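Local atomic coordinates of L-amino acid deaminase (Proteus vulgaris, PDB entry 5I39), a protein that probably catalyses the FAD-dependent oxidative deamination of L-amino acids to the corresponding 2-oxo acids, as a membrane-bound flavoprotein. Residues A[347-359]-A[366-378]. Numbering follows the deposited sequence.
Sequences AMAIAPDENPIIS and GLVINTATGWGMT. With FAD (flavin-adenine dinucleotide), chain B; EDO (1,2-ethanediol), chain K; EDO (1,2-ethanediol), chain H.
A372 and I357 meet just past the end of strand 367-371, where the methyl CB of A372 lies 3.8 Å from I357 CD1 and equally close to CG1. I357 has CG1 anti to its carbonyl carbon (chi1 -62°), which brings that branch to A372 and leaves CG2 to run alongside I369 CG2, 4.1 Å away. The backbones of strands 357-359 and 367-371 run antiparallel: I357 N to T371 O (3.0 Å) and T371 N to I357 O pair both ways, as do S359 and I369. On the face carrying I358 and N370, the two side chains run side by side, with N370 OD1 3.6 Å from I358 CG1.

A372, with positive phi and psi (62°, 43°), turns the chain away from the strand. A372 CA lies 3.3 Å from A349 O in a CA-H...O contact, while the A372 carbonyl accepts from a water that also takes the A351 N-H. Beyond it, I350 CD1 packs against G374 N, and the selenium of M348 meets G374 CA, with CG of the same side chain 3.5 Å from the flavin methyl C8M. T373 OG1 accepts from W375 N in an ST turn and also bonds E379; the FAD ribityl hydroxyl O3' donates to T373 O at 2.8 Å and itself accepts from G376 N. T378 N and OG1 both donate to flavin O2. A beta hairpin at the edge of the Rossmann-type sheet thus leads into the loop and helix start that hold the ribityl chain and pyrimidine end of FAD, as in DAO-family flavoenzymes.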
ATOM      1  N   ALA A 347       4.320  -3.133  11.080  1.00 12.33           N
ATOM      2  CA  ALA A 347       5.719  -2.760  10.902  1.00 12.08           C
ATOM      3  C   ALA A 347       5.982  -2.406   9.442  1.00 11.78           C
ATOM      4  O   ALA A 347       5.625  -3.170   8.543  1.00 12.23           O
ATOM      5  CB  ALA A 347       6.617  -3.915  11.316  1.00 13.04           C
HETATM    6  N   MSE A 348       6.618  -1.257   9.229  1.00 11.50           N
HETATM    7  CA  MSE A 348       7.076  -0.806   7.908  1.00 10.92           C
HETATM    8  C   MSE A 348       8.575  -0.715   7.904  1.00 10.83           C
HETATM    9  O   MSE A 348       9.224  -0.801   8.947  1.00 11.26           O
HETATM   10  CB  MSE A 348       6.527   0.588   7.583  1.00 12.16           C
HETATM   11  CG  MSE A 348       5.013   0.593   7.494  1.00 13.81           C
HETATM   12 SE   MSE A 348       4.265   2.346   7.022  1.00 16.75          SE
HETATM   13  CE  MSE A 348       3.596   2.597   8.848  1.00 17.60           C
ATOM     14  N   ALA A 349       9.136  -0.542   6.716  1.00 10.53           N
ATOM     15  CA  ALA A 349      10.562  -0.291   6.544  1.00 10.69           C
ATOM     16  C   ALA A 349      10.698   0.770   5.467  1.00 11.22           C
ATOM     17  O   ALA A 349      10.217   0.585   4.350  1.00 11.27           O
ATOM     18  CB  ALA A 349      11.296  -1.565   6.160  1.00 10.87           C
ATOM     19  N   ILE A 350      11.364   1.866   5.818  1.00 12.03           N
ATOM     20  CA  ILE A 350      11.329   3.112   5.058  1.00 12.86           C
ATOM     21  C   ILE A 350      12.759   3.515   4.703  1.00 13.02           C
ATOM     22  O   ILE A 350      13.662   3.396   5.533  1.00 13.64           O
ATOM     23  CB  ILE A 350      10.644   4.227   5.900  1.00 13.56           C
ATOM     24  CG1 ILE A 350       9.231   3.798   6.343  1.00 13.56           C
ATOM     25  CG2 ILE A 350      10.579   5.554   5.154  1.00 14.25           C
ATOM     26  CD1 ILE A 350       8.270   3.465   5.218  1.00 13.97           C
ATOM     27  N   ALA A 351      12.949   3.987   3.472  1.00 13.77           N
ATOM     28  CA  ALA A 351      14.258   4.454   3.005  1.00 13.97           C
ATOM     29  C   ALA A 351      14.596   5.823   3.622  1.00 14.68           C
ATOM     30  O   ALA A 351      13.692   6.532   4.059  1.00 14.60           O
ATOM     31  CB  ALA A 351      14.275   4.535   1.488  1.00 14.01           C
ATOM     32  N   PRO A 352      15.891   6.206   3.646  1.00 15.24           N
ATOM     33  CA  PRO A 352      16.303   7.486   4.253  1.00 16.04           C
ATOM     34  C   PRO A 352      15.579   8.744   3.753  1.00 15.28           C
ATOM     35  O   PRO A 352      15.383   9.682   4.529  1.00 16.89           O
ATOM     36  CB  PRO A 352      17.791   7.571   3.911  1.00 17.23           C
ATOM     37  CG  PRO A 352      18.232   6.158   3.817  1.00 17.22           C
ATOM     38  CD  PRO A 352      17.060   5.374   3.301  1.00 15.94           C
ATOM     39  N   ASP A 353      15.189   8.753   2.479  1.00 14.16           N
ATOM     40  CA  ASP A 353      14.476   9.893   1.882  1.00 13.50           C
ATOM     41  C   ASP A 353      12.952   9.689   1.784  1.00 13.32           C
ATOM     42  O   ASP A 353      12.272  10.487   1.145  1.00 13.79           O
ATOM     43  CB  ASP A 353      15.080  10.249   0.515  1.00 13.64           C
ATOM     44  CG  ASP A 353      14.925   9.147  -0.516  1.00 13.10           C
ATOM     45  OD1 ASP A 353      14.250   8.126  -0.249  1.00 12.70           O
ATOM     46  OD2 ASP A 353      15.492   9.295  -1.615  1.00 13.76           O
ATOM     47  N   GLU A 354      12.459   8.604   2.398  1.00 12.91           N
ATOM     48  CA  GLU A 354      11.024   8.274   2.485  0.70 13.37           C
ATOM     49  C   GLU A 354      10.374   7.908   1.145  1.00 12.89           C
ATOM     50  O   GLU A 354       9.147   7.846   1.042  1.00 14.10           O
ATOM     51  CB  GLU A 354      10.242   9.394   3.195  0.70 14.51           C
ATOM     52  CG  GLU A 354      10.778   9.705   4.588  0.70 17.00           C
ATOM     53  CD  GLU A 354      10.085  10.870   5.277  0.70 19.78           C
ATOM     54  OE1 GLU A 354       9.247  11.552   4.648  0.70 20.99           O
ATOM     55  OE2 GLU A 354      10.394  11.106   6.465  0.70 22.44           O
ATOM     56  N   ASN A 355      11.185   7.627   0.128  1.00 11.61           N
ATOM     57  CA  ASN A 355      10.674   7.214  -1.179  1.00 10.99           C
ATOM     58  C   ASN A 355      10.978   5.733  -1.417  1.00 10.13           C
ATOM     59  O   ASN A 355      11.864   5.176  -0.772  1.00 10.10           O
ATOM     60  CB  ASN A 355      11.263   8.088  -2.284  1.00 11.46           C
ATOM     61  CG  ASN A 355      10.848   9.540  -2.153  1.00 12.19           C
ATOM     62  OD1 ASN A 355       9.771   9.847  -1.636  1.00 13.29           O
ATOM     63  ND2 ASN A 355      11.704  10.443  -2.611  1.00 12.72           N
ATOM     64  N   PRO A 356      10.242   5.081  -2.340  1.00  9.42           N
ATOM     65  CA  PRO A 356      10.424   3.644  -2.552  1.00  9.22           C
ATOM     66  C   PRO A 356      11.792   3.238  -3.088  1.00  9.17           C
ATOM     67  O   PRO A 356      12.542   4.073  -3.605  1.00  9.57           O
ATOM     68  CB  PRO A 356       9.344   3.309  -3.594  1.00  8.96           C
ATOM     69  CG  PRO A 356       8.310   4.365  -3.430  1.00  9.06           C
ATOM     70  CD  PRO A 356       9.112   5.598  -3.136  1.00  9.12           C
ATOM     71  N   ILE A 357      12.099   1.952  -2.938  1.00  8.84           N
ATOM     72  CA  ILE A 357      13.230   1.335  -3.631  1.00  9.12           C
ATOM     73  C   ILE A 357      12.642   0.376  -4.660  1.00  9.05           C
ATOM     74  O   ILE A 357      12.103  -0.678  -4.314  1.00  9.31           O
ATOM     75  CB  ILE A 357      14.223   0.646  -2.676  1.00  9.62           C
ATOM     76  CG1 ILE A 357      14.817   1.691  -1.718  1.00  9.96           C
ATOM     77  CG2 ILE A 357      15.334  -0.027  -3.474  1.00 10.10           C
ATOM     78  CD1 ILE A 357      15.672   1.130  -0.597  1.00 10.78           C
ATOM     79  N   ILE A 358      12.724   0.791  -5.921  1.00  8.72           N
ATOM     80  CA  ILE A 358      12.214   0.038  -7.064  1.00  8.92           C
ATOM     81  C   ILE A 358      13.378   0.080  -8.036  1.00  9.26           C
ATOM     82  O   ILE A 358      13.600   1.101  -8.683  1.00  9.69           O
ATOM     83  CB  ILE A 358      10.965   0.690  -7.693  1.00  9.27           C
ATOM     84  CG1 ILE A 358       9.857   0.893  -6.650  1.00  9.60           C
ATOM     85  CG2 ILE A 358      10.454  -0.171  -8.844  1.00  9.92           C
ATOM     86  CD1 ILE A 358       8.835   1.939  -7.050  1.00  9.55           C
ATOM     87  N   SER A 359      14.151  -0.998  -8.111  1.00  9.72           N
ATOM     88  CA  SER A 359      15.503  -0.882  -8.645  1.00 10.53           C
ATOM     89  C   SER A 359      16.083  -2.173  -9.172  1.00 11.19           C
ATOM     90  O   SER A 359      15.795  -3.252  -8.663  1.00 11.78           O
ATOM     91  CB  SER A 359      16.423  -0.363  -7.534  1.00 10.54           C
ATOM     92  OG  SER A 359      17.707  -0.010  -8.022  1.00 10.99           O
ATOM     93  N   GLY A 366      19.375  -9.645 -13.657  1.00 13.36           N
ATOM     94  CA  GLY A 366      18.159 -10.462 -13.604  1.00 12.14           C
ATOM     95  C   GLY A 366      17.393 -10.387 -12.291  1.00 11.27           C
ATOM     96  O   GLY A 366      16.352 -11.024 -12.159  1.00 11.11           O
ATOM     97  N   LEU A 367      17.896  -9.617 -11.324  1.00 11.24           N
ATOM     98  CA  LEU A 367      17.221  -9.428 -10.041  1.00 11.08           C
ATOM     99  C   LEU A 367      16.799  -7.974  -9.888  1.00 10.71           C
ATOM    100  O   LEU A 367      17.587  -7.061 -10.125  1.00 11.46           O
ATOM    101  CB  LEU A 367      18.122  -9.841  -8.874  1.00 12.44           C
ATOM    102  CG  LEU A 367      17.440  -9.847  -7.491  1.00 13.30           C
ATOM    103  CD1 LEU A 367      17.954 -10.995  -6.633  1.00 14.30           C
ATOM    104  CD2 LEU A 367      17.607  -8.527  -6.757  1.00 13.79           C
ATOM    105  N   VAL A 368      15.553  -7.766  -9.476  1.00  9.76           N
ATOM    106  CA  VAL A 368      15.056  -6.438  -9.154  1.00  9.75           C
ATOM    107  C   VAL A 368      14.414  -6.457  -7.777  1.00  9.54           C
ATOM    108  O   VAL A 368      14.018  -7.514  -7.273  1.00 11.27           O
ATOM    109  CB  VAL A 368      14.072  -5.900 -10.219  1.00 10.13           C
ATOM    110  CG1 VAL A 368      14.779  -5.722 -11.552  1.00 10.45           C
ATOM    111  CG2 VAL A 368      12.870  -6.817 -10.381  1.00 10.96           C
ATOM    112  N   ILE A 369      14.330  -5.266  -7.192  1.00  9.17           N
ATOM    113  CA  ILE A 369      13.768  -5.044  -5.852  0.70  9.23           C
ATOM    114  C   ILE A 369      12.578  -4.106  -5.983  1.00  8.64           C
ATOM    115  O   ILE A 369      12.661  -3.111  -6.699  1.00  8.81           O
ATOM    116  CB  ILE A 369      14.798  -4.373  -4.904  0.70  9.84           C
ATOM    117  CG1 ILE A 369      15.971  -5.317  -4.604  0.70 10.32           C
ATOM    118  CG2 ILE A 369      14.143  -3.926  -3.595  0.70 10.18           C
ATOM    119  CD1 ILE A 369      17.168  -4.631  -3.970  0.70 10.98           C
ATOM    120  N   ASN A 370      11.487  -4.414  -5.283  1.00  8.31           N
ATOM    121  CA  ASN A 370      10.319  -3.535  -5.198  1.00  8.16           C
ATOM    122  C   ASN A 370       9.883  -3.530  -3.742  1.00  8.00           C
ATOM    123  O   ASN A 370       9.197  -4.447  -3.298  1.00  8.02           O
ATOM    124  CB  ASN A 370       9.193  -4.032  -6.111  1.00  8.24           C
ATOM    125  CG  ASN A 370       7.991  -3.097  -6.140  1.00  8.54           C
ATOM    126  OD1 ASN A 370       8.015  -2.009  -5.572  1.00  8.91           O
ATOM    127  ND2 ASN A 370       6.929  -3.523  -6.814  1.00  8.98           N
ATOM    128  N   THR A 371      10.307  -2.514  -2.994  1.00  8.09           N
ATOM    129  CA  THR A 371      10.149  -2.541  -1.543  1.00  8.19           C
ATOM    130  C   THR A 371      10.318  -1.151  -0.921  1.00  8.34           C
ATOM    131  O   THR A 371      10.333  -0.132  -1.619  1.00  8.40           O
ATOM    132  CB  THR A 371      11.136  -3.583  -0.931  1.00  8.30           C
ATOM    133  OG1 THR A 371      10.651  -4.040   0.334  1.00  8.60           O
ATOM    134  CG2 THR A 371      12.551  -3.035  -0.773  1.00  8.81           C
ATOM    135  N   ALA A 372      10.408  -1.134   0.408  1.00  8.19           N
ATOM    136  CA  ALA A 372      10.812   0.040   1.182  1.00  8.60           C
ATOM    137  C   ALA A 372       9.857   1.214   1.018  1.00  8.66           C
ATOM    138  O   ALA A 372      10.291   2.354   0.896  1.00 10.12           O
ATOM    139  CB  ALA A 372      12.246   0.456   0.843  1.00  9.25           C
ATOM    140  N   THR A 373       8.558   0.934   1.036  1.00  8.38           N
ATOM    141  CA  THR A 373       7.570   1.987   0.877  1.00  8.37           C
ATOM    142  C   THR A 373       6.540   1.998   2.000  1.00  8.48           C
ATOM    143  O   THR A 373       6.086   0.950   2.462  1.00  8.52           O
ATOM    144  CB  THR A 373       6.882   1.925  -0.501  1.00  8.23           C
ATOM    145  OG1 THR A 373       5.926   2.983  -0.580  1.00  8.54           O
ATOM    146  CG2 THR A 373       6.200   0.586  -0.754  1.00  8.15           C
ATOM    147  N   GLY A 374       6.171   3.212   2.403  1.00  8.29           N
ATOM    148  CA  GLY A 374       5.062   3.445   3.323  1.00  8.47           C
ATOM    149  C   GLY A 374       3.726   3.658   2.630  1.00  8.27           C
ATOM    150  O   GLY A 374       2.735   3.927   3.296  1.00  8.70           O
ATOM    151  N   TRP A 375       3.697   3.520   1.301  1.00  8.01           N
ATOM    152  CA  TRP A 375       2.506   3.779   0.492  1.00  8.15           C
ATOM    153  C   TRP A 375       2.324   2.706  -0.588  1.00  7.62           C
ATOM    154  O   TRP A 375       1.798   2.980  -1.669  1.00  7.38           O
ATOM    155  CB  TRP A 375       2.614   5.162  -0.152  1.00  8.55           C
ATOM    156  CG  TRP A 375       2.528   6.286   0.816  1.00  8.91           C
ATOM    157  CD1 TRP A 375       3.549   7.073   1.256  1.00  9.32           C
ATOM    158  CD2 TRP A 375       1.347   6.764   1.459  1.00  9.80           C
ATOM    159  NE1 TRP A 375       3.077   8.012   2.137  1.00 10.14           N
ATOM    160  CE2 TRP A 375       1.728   7.839   2.286  1.00 10.16           C
ATOM    161  CE3 TRP A 375       0.001   6.380   1.424  1.00 10.77           C
ATOM    162  CZ2 TRP A 375       0.808   8.548   3.067  1.00 11.34           C
ATOM    163  CZ3 TRP A 375      -0.915   7.081   2.202  1.00 11.95           C
ATOM    164  CH2 TRP A 375      -0.505   8.149   3.015  1.00 12.03           C
ATOM    165  N   GLY A 376       2.735   1.479  -0.286  1.00  7.68           N
ATOM    166  CA  GLY A 376       2.747   0.411  -1.273  1.00  7.49           C
ATOM    167  C   GLY A 376       1.385   0.021  -1.802  1.00  7.30           C
ATOM    168  O   GLY A 376       1.278  -0.382  -2.950  1.00  7.74           O
HETATM  169  N   MSE A 377       0.337   0.126  -0.994  1.00  7.31           N
HETATM  170  CA  MSE A 377      -0.996  -0.198  -1.503  1.00  7.28           C
HETATM  171  C   MSE A 377      -1.337   0.741  -2.640  1.00  7.26           C
HETATM  172  O   MSE A 377      -1.703   0.301  -3.734  1.00  7.28           O
HETATM  173  CB  MSE A 377      -2.073  -0.141  -0.424  1.00  7.47           C
HETATM  174  CG  MSE A 377      -1.935  -1.203   0.663  1.00  8.08           C
HETATM  175 SE   MSE A 377      -2.070  -3.042  -0.017  0.82  8.21          SE
HETATM  176  CE  MSE A 377      -3.846  -2.933  -0.850  1.00  8.80           C
ATOM    177  N   THR A 378      -1.195   2.041  -2.383  1.00  7.23           N
ATOM    178  CA  THR A 378      -1.468   3.087  -3.368  1.00  7.19           C
ATOM    179  C   THR A 378      -0.615   2.950  -4.628  1.00  7.08           C
ATOM    180  O   THR A 378      -1.115   3.069  -5.749  1.00  7.35           O
ATOM    181  CB  THR A 378      -1.193   4.470  -2.745  1.00  7.28           C
ATOM    182  OG1 THR A 378      -2.040   4.660  -1.612  1.00  7.61           O
ATOM    183  CG2 THR A 378      -1.456   5.604  -3.735  1.00  7.67           C
TER
HETATM  184  PA  FAD B 501       4.210  -7.121   2.744  1.00  8.44           P
HETATM  185  O1A FAD B 501       4.717  -7.085   4.190  1.00  9.40           O
HETATM  186  O2A FAD B 501       2.702  -7.021   2.610  1.00  8.55           O
HETATM  187  O5B FAD B 501       4.618  -8.471   2.009  1.00  8.65           O
HETATM  188  C5B FAD B 501       5.953  -8.953   1.962  1.00  9.00           C
HETATM  189  C4B FAD B 501       5.844 -10.464   2.048  1.00  9.26           C
HETATM  190  O4B FAD B 501       7.151 -11.035   1.836  1.00  9.35           O
HETATM  191  C3B FAD B 501       5.373 -10.927   3.428  1.00  9.27           C
HETATM  192  O3B FAD B 501       4.139 -11.633   3.305  1.00  9.19           O
HETATM  193  C2B FAD B 501       6.548 -11.788   3.916  1.00  9.48           C
HETATM  194  O2B FAD B 501       6.143 -12.900   4.735  1.00  9.44           O
HETATM  195  C1B FAD B 501       7.215 -12.208   2.618  1.00  9.50           C
HETATM  196  N9A FAD B 501       8.633 -12.566   2.718  1.00  9.61           N
HETATM  197  C8A FAD B 501       9.593 -11.853   3.274  1.00  9.95           C
HETATM  198  N7A FAD B 501      10.800 -12.442   3.141  1.00 10.19           N
HETATM  199  C5A FAD B 501      10.557 -13.566   2.479  1.00  9.81           C
HETATM  200  C6A FAD B 501      11.366 -14.683   1.999  1.00  9.91           C
HETATM  201  N6A FAD B 501      12.696 -14.705   2.219  1.00 10.37           N
HETATM  202  N1A FAD B 501      10.757 -15.682   1.331  1.00  9.86           N
HETATM  203  C2A FAD B 501       9.441 -15.663   1.086  1.00  9.92           C
HETATM  204  N3A FAD B 501       8.628 -14.688   1.511  1.00  9.89           N
HETATM  205  C4A FAD B 501       9.143 -13.652   2.185  1.00  9.75           C
HETATM  206  N1  FAD B 501      -0.145   2.211   2.208  1.00  9.02           N
HETATM  207  C2  FAD B 501      -1.072   2.939   1.578  1.00  8.86           C
HETATM  208  O2  FAD B 501      -0.968   3.072   0.345  1.00  8.78           O
HETATM  209  N3  FAD B 501      -2.088   3.519   2.261  1.00  8.78           N
HETATM  210  C4  FAD B 501      -2.243   3.444   3.588  1.00  8.97           C
HETATM  211  O4  FAD B 501      -3.195   3.971   4.146  1.00  8.91           O
HETATM  212  C4X FAD B 501      -1.254   2.682   4.362  1.00  9.35           C
HETATM  213  N5  FAD B 501      -1.278   2.583   5.719  1.00  9.57           N
HETATM  214  C5X FAD B 501      -0.457   1.731   6.341  1.00  9.73           C
HETATM  215  C6  FAD B 501      -0.604   1.445   7.700  1.00  9.99           C
HETATM  216  C7  FAD B 501       0.202   0.514   8.350  1.00  9.97           C
HETATM  217  C7M FAD B 501      -0.016   0.188   9.810  1.00 10.31           C
HETATM  218  C8  FAD B 501       1.256  -0.181   7.597  1.00 10.07           C
HETATM  219  C8M FAD B 501       2.136  -1.225   8.242  1.00 10.78           C
HETATM  220  C9  FAD B 501       1.420   0.120   6.243  1.00  9.78           C
HETATM  221  C9A FAD B 501       0.613   1.046   5.592  1.00  9.36           C
HETATM  222  N10 FAD B 501       0.780   1.347   4.234  1.00  9.06           N
HETATM  223  C10 FAD B 501      -0.195   2.062   3.544  1.00  9.12           C
HETATM  224  C1' FAD B 501       1.865   0.770   3.466  1.00  8.82           C
HETATM  225  C2' FAD B 501       1.515  -0.499   2.772  1.00  8.75           C
HETATM  226  O2' FAD B 501       0.725  -1.300   3.646  1.00  8.78           O
HETATM  227  C3' FAD B 501       2.827  -1.186   2.407  1.00  8.58           C
HETATM  228  O3' FAD B 501       3.727  -0.275   1.722  1.00  8.36           O
HETATM  229  C4' FAD B 501       2.639  -2.390   1.514  1.00  8.46           C
HETATM  230  O4' FAD B 501       1.644  -3.269   2.071  1.00  8.40           O
HETATM  231  C5' FAD B 501       3.957  -3.129   1.371  1.00  8.42           C
HETATM  232  O5' FAD B 501       3.691  -4.280   0.567  1.00  8.18           O
HETATM  233  P   FAD B 501       4.842  -5.411   0.426  1.00  8.24           P
HETATM  234  O1P FAD B 501       4.310  -6.447  -0.517  1.00  8.32           O
HETATM  235  O2P FAD B 501       6.173  -4.744   0.154  1.00  8.60           O
HETATM  236  O3P FAD B 501       4.997  -5.967   1.945  1.00  8.52           O
HETATM  237  C1  EDO K 510       1.188   4.979   5.776  1.00 23.28           C
HETATM  238  O1  EDO K 510       0.518   5.279   4.545  1.00 23.18           O
HETATM  239  C2  EDO K 510       2.294   5.998   6.041  1.00 23.87           C
HETATM  240  O2  EDO K 510       2.736   5.924   7.406  1.00 24.56           O
HETATM  241  C1  EDO H 507       6.343   6.936   3.637  1.00 26.46           C
HETATM  242  O1  EDO H 507       6.674   8.100   2.873  1.00 28.18           O
HETATM  243  C2  EDO H 507       6.077   7.283   5.091  1.00 32.18           C
HETATM  244  O2  EDO H 507       7.276   7.767   5.716  1.00 26.86           O
HETATM  245  O   HOH W   1       7.192  -0.574   4.545  1.00 10.09           O
HETATM  246  O   HOH W   2      10.766   4.838   1.785  1.00 14.31           O
HETATM  247  O   HOH W   3       7.542   5.427   1.366  1.00 13.24           O